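Side-chain contacts in endo-alpha-(1->5)-L-arabinanase (Bacillus licheniformis, PDB 6B7K), which probably hydrolyses internal alpha-(1->5)-arabinofuranosidic linkages of arabinans, as a calcium-binding member of glycoside hydrolase family 43: residues Pro24-Ile27 / Thr32-Thr35; Asn195-Asp200 / Leu291-Gln296. One frame throughout, in Å; residues are numbered along the deposited sequence.

Interaction 1. Residues Pro24-Ile27 / Thr32-Thr35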
loop_
_atom_site.group_PDB
_atom_site.type_symbol
_atom_site.label_atom_id
_atom_site.label_comp_id
_atom_site.label_asym_id
_atom_site.label_seq_id
_atom_site.Cartn_x
_atom_site.Cartn_y
_atom_site.Cartn_z
ATOM N N PRO A 24 -2.942 0.299 -5.643
ATOM C CA PRO A 24 -2.861 -1.128 -5.955
ATOM C C PRO A 24 -1.875 -1.887 -5.077
ATOM O O PRO A 24 -0.950 -1.326 -4.483
ATOM C CB PRO A 24 -2.382 -1.122 -7.413
ATOM C CG PRO A 24 -1.487 0.056 -7.471
ATOM C CD PRO A 24 -2.100 1.096 -6.554
ATOM N N SER A 25 -2.099 -3.199 -5.013
ATOM C CA SER A 25 -1.181 -4.140 -4.381
ATOM C C SER A 25 -1.206 -5.419 -5.201
ATOM O O SER A 25 -2.269 -6.021 -5.375
ATOM C CB SER A 25 -1.571 -4.419 -2.926
ATOM O OG SER A 25 -0.632 -5.274 -2.293
ATOM N N ILE A 26 -0.044 -5.831 -5.703
ATOM C CA ILE A 26 0.046 -6.933 -6.654
ATOM C C ILE A 26 0.320 -8.235 -5.919
ATOM O O ILE A 26 1.012 -8.277 -4.891
ATOM C CB ILE A 26 1.126 -6.658 -7.724
ATOM C CG1 ILE A 26 1.073 -7.708 -8.837
ATOM C CG2 ILE A 26 2.509 -6.631 -7.100
ATOM C CD1 ILE A 26 -0.240 -7.754 -9.583
ATOM N N ILE A 27 -0.250 -9.315 -6.454
ATOM C CA ILE A 27 0.010 -10.683 -6.020
ATOM C C ILE A 27 -0.124 -11.558 -7.264
ATOM O O ILE A 27 -0.535 -11.095 -8.330
ATOM C CB ILE A 27 -0.952 -11.125 -4.890
ATOM C CG1 ILE A 27 -0.525 -12.460 -4.256
ATOM C CG2 ILE A 27 -2.385 -11.194 -5.398
ATOM C CD1 ILE A 27 0.889 -12.477 -3.718
ATOM N N THR A 32 -1.617 -16.562 -12.760
ATOM C CA THR A 32 -2.554 -15.448 -12.821
ATOM C C THR A 32 -2.107 -14.327 -11.894
ATOM O O THR A 32 -1.899 -14.548 -10.696
ATOM C CB THR A 32 -3.964 -15.905 -12.445
ATOM O OG1 THR A 32 -4.364 -16.981 -13.302
ATOM C CG2 THR A 32 -4.948 -14.754 -12.593
ATOM N N TRP A 33 -1.963 -13.128 -12.451
ATOM C CA TRP A 33 -1.697 -11.947 -11.645
ATOM C C TRP A 33 -3.003 -11.408 -11.077
ATOM O O TRP A 33 -4.042 -11.434 -11.743
ATOM C CB TRP A 33 -1.014 -10.860 -12.477
ATOM C CG TRP A 33 0.227 -11.283 -13.211
ATOM C CD1 TRP A 33 0.290 -11.957 -14.396
ATOM C CD2 TRP A 33 1.582 -11.026 -12.824
ATOM N NE1 TRP A 33 1.600 -12.148 -14.764
ATOM C CE2 TRP A 33 2.413 -11.585 -13.817
ATOM C CE3 TRP A 33 2.173 -10.384 -11.733
ATOM C CZ2 TRP A 33 3.802 -11.520 -13.750
ATOM C CZ3 TRP A 33 3.551 -10.323 -11.668
ATOM C CH2 TRP A 33 4.351 -10.889 -12.670
ATOM N N TYR A 34 -2.947 -10.916 -9.841
ATOM C CA TYR A 34 -4.091 -10.279 -9.199
ATOM C C TYR A 34 -3.645 -8.949 -8.617
ATOM O O TYR A 34 -2.718 -8.904 -7.799
ATOM C CB TYR A 34 -4.693 -11.165 -8.103
ATOM C CG TYR A 34 -5.383 -12.408 -8.614
ATOM C CD1 TYR A 34 -6.674 -12.348 -9.127
ATOM C CD2 TYR A 34 -4.750 -13.644 -8.578
ATOM C CE1 TYR A 34 -7.311 -13.482 -9.595
ATOM C CE2 TYR A 34 -5.379 -14.785 -9.042
ATOM C CZ TYR A 34 -6.659 -14.699 -9.551
ATOM O OH TYR A 34 -7.286 -15.834 -10.016
ATOM N N THR A 35 -4.298 -7.871 -9.037
ATOM C CA THR A 35 -4.087 -6.551 -8.464
ATOM C C THR A 35 -5.301 -6.192 -7.616
ATOM O O THR A 35 -6.417 -6.085 -8.136
ATOM C CB THR A 35 -3.862 -5.497 -9.546
ATOM O OG1 THR A 35 -2.645 -5.771 -10.248
ATOM C CG2 THR A 35 -3.772 -4.112 -8.923
#

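Interaction 2. Residues Asn195-Asp200 / Leu291-Gln296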
loop_
_atom_site.group_PDB
_atom_site.type_symbol
_atom_site.label_atom_id
_atom_site.label_comp_id
_atom_site.label_asym_id
_atom_site.label_seq_id
_atom_site.Cartn_x
_atom_site.Cartn_y
_atom_site.Cartn_z
ATOM N N ASN A 195 5.247 0.790 2.174
ATOM C CA ASN A 195 5.480 -0.642 2.034
ATOM C C ASN A 195 6.957 -0.914 2.277
ATOM O O ASN A 195 7.817 -0.178 1.781
ATOM C CB ASN A 195 5.028 -1.166 0.659
ATOM C CG ASN A 195 5.862 -0.632 -0.483
ATOM O OD1 ASN A 195 5.536 0.394 -1.083
ATOM N ND2 ASN A 195 6.940 -1.337 -0.804
ATOM N N ILE A 196 7.243 -1.953 3.059
ATOM C CA ILE A 196 8.597 -2.280 3.492
ATOM C C ILE A 196 8.979 -3.638 2.923
ATOM O O ILE A 196 8.149 -4.551 2.865
ATOM C CB ILE A 196 8.714 -2.290 5.030
ATOM C CG1 ILE A 196 8.048 -1.053 5.630
ATOM C CG2 ILE A 196 10.170 -2.375 5.456
ATOM C CD1 ILE A 196 8.084 -1.021 7.138
ATOM N N THR A 197 10.239 -3.771 2.510
ATOM C CA THR A 197 10.759 -5.040 2.028
ATOM C C THR A 197 12.207 -5.198 2.467
ATOM O O THR A 197 12.948 -4.219 2.582
ATOM C CB THR A 197 10.663 -5.155 0.499
ATOM O OG1 THR A 197 11.276 -6.380 0.072
ATOM C CG2 THR A 197 11.354 -3.980 -0.173
ATOM N N TYR A 198 12.597 -6.445 2.713
ATOM C CA TYR A 198 13.959 -6.788 3.101
ATOM C C TYR A 198 14.716 -7.356 1.908
ATOM O O TYR A 198 14.185 -8.181 1.157
ATOM C CB TYR A 198 13.964 -7.803 4.248
ATOM C CG TYR A 198 15.342 -8.320 4.609
ATOM C CD1 TYR A 198 16.148 -7.639 5.511
ATOM C CD2 TYR A 198 15.834 -9.494 4.050
ATOM C CE1 TYR A 198 17.404 -8.108 5.842
ATOM C CE2 TYR A 198 17.091 -9.969 4.375
ATOM C CZ TYR A 198 17.870 -9.272 5.271
ATOM O OH TYR A 198 19.118 -9.746 5.597
ATOM N N LYS A 199 15.961 -6.918 1.743
ATOM C CA LYS A 199 16.810 -7.445 0.678
ATOM C C LYS A 199 18.267 -7.220 1.045
ATOM O O LYS A 199 18.691 -6.072 1.215
ATOM C CB LYS A 199 16.491 -6.789 -0.662
ATOM C CG LYS A 199 17.473 -7.177 -1.748
ATOM C CD LYS A 199 17.093 -6.599 -3.088
ATOM C CE LYS A 199 18.163 -6.892 -4.125
ATOM N NZ LYS A 199 18.410 -8.351 -4.277
ATOM N N ASP A 200 19.021 -8.310 1.162
ATOM C CA ASP A 200 20.468 -8.280 1.365
ATOM C C ASP A 200 20.857 -7.366 2.528
ATOM O O ASP A 200 21.648 -6.433 2.390
ATOM C CB ASP A 200 21.184 -7.875 0.074
ATOM C CG ASP A 200 21.098 -8.947 -1.000
ATOM O OD1 ASP A 200 19.988 -9.185 -1.518
ATOM O OD2 ASP A 200 22.143 -9.553 -1.322
ATOM N N LEU A 291 11.516 -4.101 -10.903
ATOM C CA LEU A 291 12.360 -3.308 -10.019
ATOM C C LEU A 291 13.752 -3.921 -9.939
ATOM O O LEU A 291 13.896 -5.126 -9.711
ATOM C CB LEU A 291 11.745 -3.213 -8.622
ATOM C CG LEU A 291 12.350 -2.116 -7.745
ATOM C CD1 LEU A 291 12.087 -0.753 -8.363
ATOM C CD2 LEU A 291 11.809 -2.180 -6.331
ATOM N N TYR A 292 14.772 -3.090 -10.125
ATOM C CA TYR A 292 16.161 -3.517 -10.053
ATOM C C TYR A 292 16.853 -2.804 -8.899
ATOM O O TYR A 292 16.251 -2.002 -8.179
ATOM C CB TYR A 292 16.881 -3.256 -11.378
ATOM C CG TYR A 292 16.188 -3.898 -12.552
ATOM C CD1 TYR A 292 16.398 -5.236 -12.860
ATOM C CD2 TYR A 292 15.309 -3.171 -13.342
ATOM C CE1 TYR A 292 15.760 -5.829 -13.930
ATOM C CE2 TYR A 292 14.665 -3.754 -14.413
ATOM C CZ TYR A 292 14.893 -5.083 -14.704
ATOM O OH TYR A 292 14.247 -5.662 -15.771
ATOM N N TRP A 293 18.134 -3.116 -8.717
ATOM C CA TRP A 293 18.909 -2.587 -7.605
ATOM C C TRP A 293 20.317 -2.278 -8.093
ATOM O O TRP A 293 20.949 -3.118 -8.743
ATOM C CB TRP A 293 18.934 -3.580 -6.435
ATOM C CG TRP A 293 17.578 -4.177 -6.135
ATOM C CD1 TRP A 293 16.963 -5.191 -6.811
ATOM C CD2 TRP A 293 16.675 -3.792 -5.088
ATOM N NE1 TRP A 293 15.738 -5.460 -6.254
ATOM C CE2 TRP A 293 15.536 -4.615 -5.196
ATOM C CE3 TRP A 293 16.719 -2.833 -4.072
ATOM C CZ2 TRP A 293 14.454 -4.513 -4.323
ATOM C CZ3 TRP A 293 15.643 -2.735 -3.205
ATOM C CH2 TRP A 293 14.525 -3.567 -3.338
ATOM N N ASP A 294 20.802 -1.074 -7.787
ATOM C CA ASP A 294 22.080 -0.615 -8.325
ATOM C C ASP A 294 23.257 -1.275 -7.614
ATOM O O ASP A 294 23.085 -2.279 -6.914
ATOM C CB ASP A 294 22.184 0.913 -8.239
ATOM C CG ASP A 294 22.034 1.446 -6.819
ATOM O OD1 ASP A 294 22.116 0.658 -5.853
ATOM O OD2 ASP A 294 21.829 2.671 -6.671
ATOM N N SER A 295 24.455 -0.716 -7.788
ATOM C CA SER A 295 25.643 -1.294 -7.170
ATOM C C SER A 295 25.625 -1.179 -5.652
ATOM O O SER A 295 26.335 -1.935 -4.980
ATOM C CB SER A 295 26.904 -0.629 -7.726
ATOM O OG SER A 295 27.042 -0.878 -9.114
ATOM N N GLN A 296 24.835 -0.260 -5.097
ATOM C CA GLN A 296 24.732 -0.084 -3.655
ATOM C C GLN A 296 23.476 -0.716 -3.076
ATOM O O GLN A 296 23.178 -0.505 -1.896
ATOM C CB GLN A 296 24.776 1.403 -3.290
ATOM C CG GLN A 296 26.137 2.055 -3.446
ATOM C CD GLN A 296 26.516 2.272 -4.894
ATOM O OE1 GLN A 296 25.651 2.429 -5.758
ATOM N NE2 GLN A 296 27.813 2.270 -5.173
#

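Interaction 1. Residues Pro24-Ile27 / Thr32-Thr35
Ile27 and Tyr34 are joined through their main chains by a reciprocal pair of hydrogen bonds. Ile27 N donates to Tyr34 O at 2.8 Å, and Tyr34 N returns a bond of 2.9 Å to Ile27 O, the second almost straight at hydrogen (178°). One residue along, Ile26 and Thr35 form the non-hydrogen-bonded pair, their CA atoms 4.5 Å apart. This ladder belongs to the beta hairpin of strands 25-29 and 32-38, part of one blade of the five-bladed beta-propeller of family 43; strand 25-29 lies at the margin of its sheet, and strand 44-49 continues the blade beyond strand 32-38.

Apolar contacts form on both faces of the hairpin. On the face of Ile26 and Thr35, Ile26 carries its ethyl branch anti to the main-chain N (chi1 -171°), which brings the branch back over the partner strand. CG1 meets the edge of the Trp33 indole, 4.1 Å from CE3, while CD1 reaches on toward Thr35 OG1. An alanine here lacks this branch, and the CE3 edge of Trp33 would probably lose this aliphatic neighbour, with a gap opening toward Thr35. Pro24 CB touches the methyl CG2 of Thr35 at 3.6 Å. The other face is joined by the methyl branch of Ile27, whose CG2 lies 3.6 Å from Tyr34 CB; beyond that point the two side chains diverge.

The polar side chain of Ser25 turns from the partner strand to the calcium site, where OG is hydrogen-bonded to OD2 of the metal ligand Asp264. Trp33 has further aromatic and charged company, with Trp13 edge-to-face and Lys28 in a cation-pi contact.

Interaction 2. Residues Asn195-Asp200 / Leu291-Gln296
Lys199 lays its aliphatic chain over one face of the Trp293 indole, bridging two neighbouring blades of the five-bladed beta-propeller. Lys199 ends strand 191-199 of one blade, and Trp293 ends strand 284-293 of the next. The main chains stay well apart, with 9.8 Å between the CA atoms of Lys199 and Trp293, so the side chains span the divide.

The close part is this stack. Lys199 CD lies above the middle of the ring system, 3.3 Å from Trp293 CE2. CE sits over the five-membered ring in a CH-pi contact, only 6° off the normal through its centroid. The chain is extended until its last torsion bends (chi4 58°), and NZ ends 4.5 Å from the centroid of that same ring, still over the face in a cation-pi contact. The indole is held in place by Asn268, whose main-chain O accepts from Trp293 NE1, and Tyr204 meets it edge-to-face.

The contact thins out at the ring's rim, where Thr197 CG2 comes near the indole plane at a loose 4.5 Å from Trp293 CH2; its hydroxyl is engaged with Asn268 OD1. Toward solvent the ammonium is shared with exposed Asp200. In that salt bridge Lys199 NZ lies 3.3 Å from Asp200 OD1 and approaches the oxygen from above the carboxylate plane.

Interaction 1 lies within one propeller blade, whereas interaction 2 joins two others; their centres are 20 Å apart and their nearest atoms about 8 Å. The blade containing strand 284-293 links them, because its strand 270-277 packs on Pro24, Ile26 and Trp33 through His274, Val272 and Ile270. Both also approach the central calcium site, to which Asp84, Asp142 and Asp264 belong. The Ser25 side chain is about 4 Å from a calcium ion and that of Thr197 about 8 Å. Asp23, the predicted proton acceptor, directly precedes Pro24, and Glu192, the predicted proton donor, shares strand 191-199 with Thr197 and Lys199.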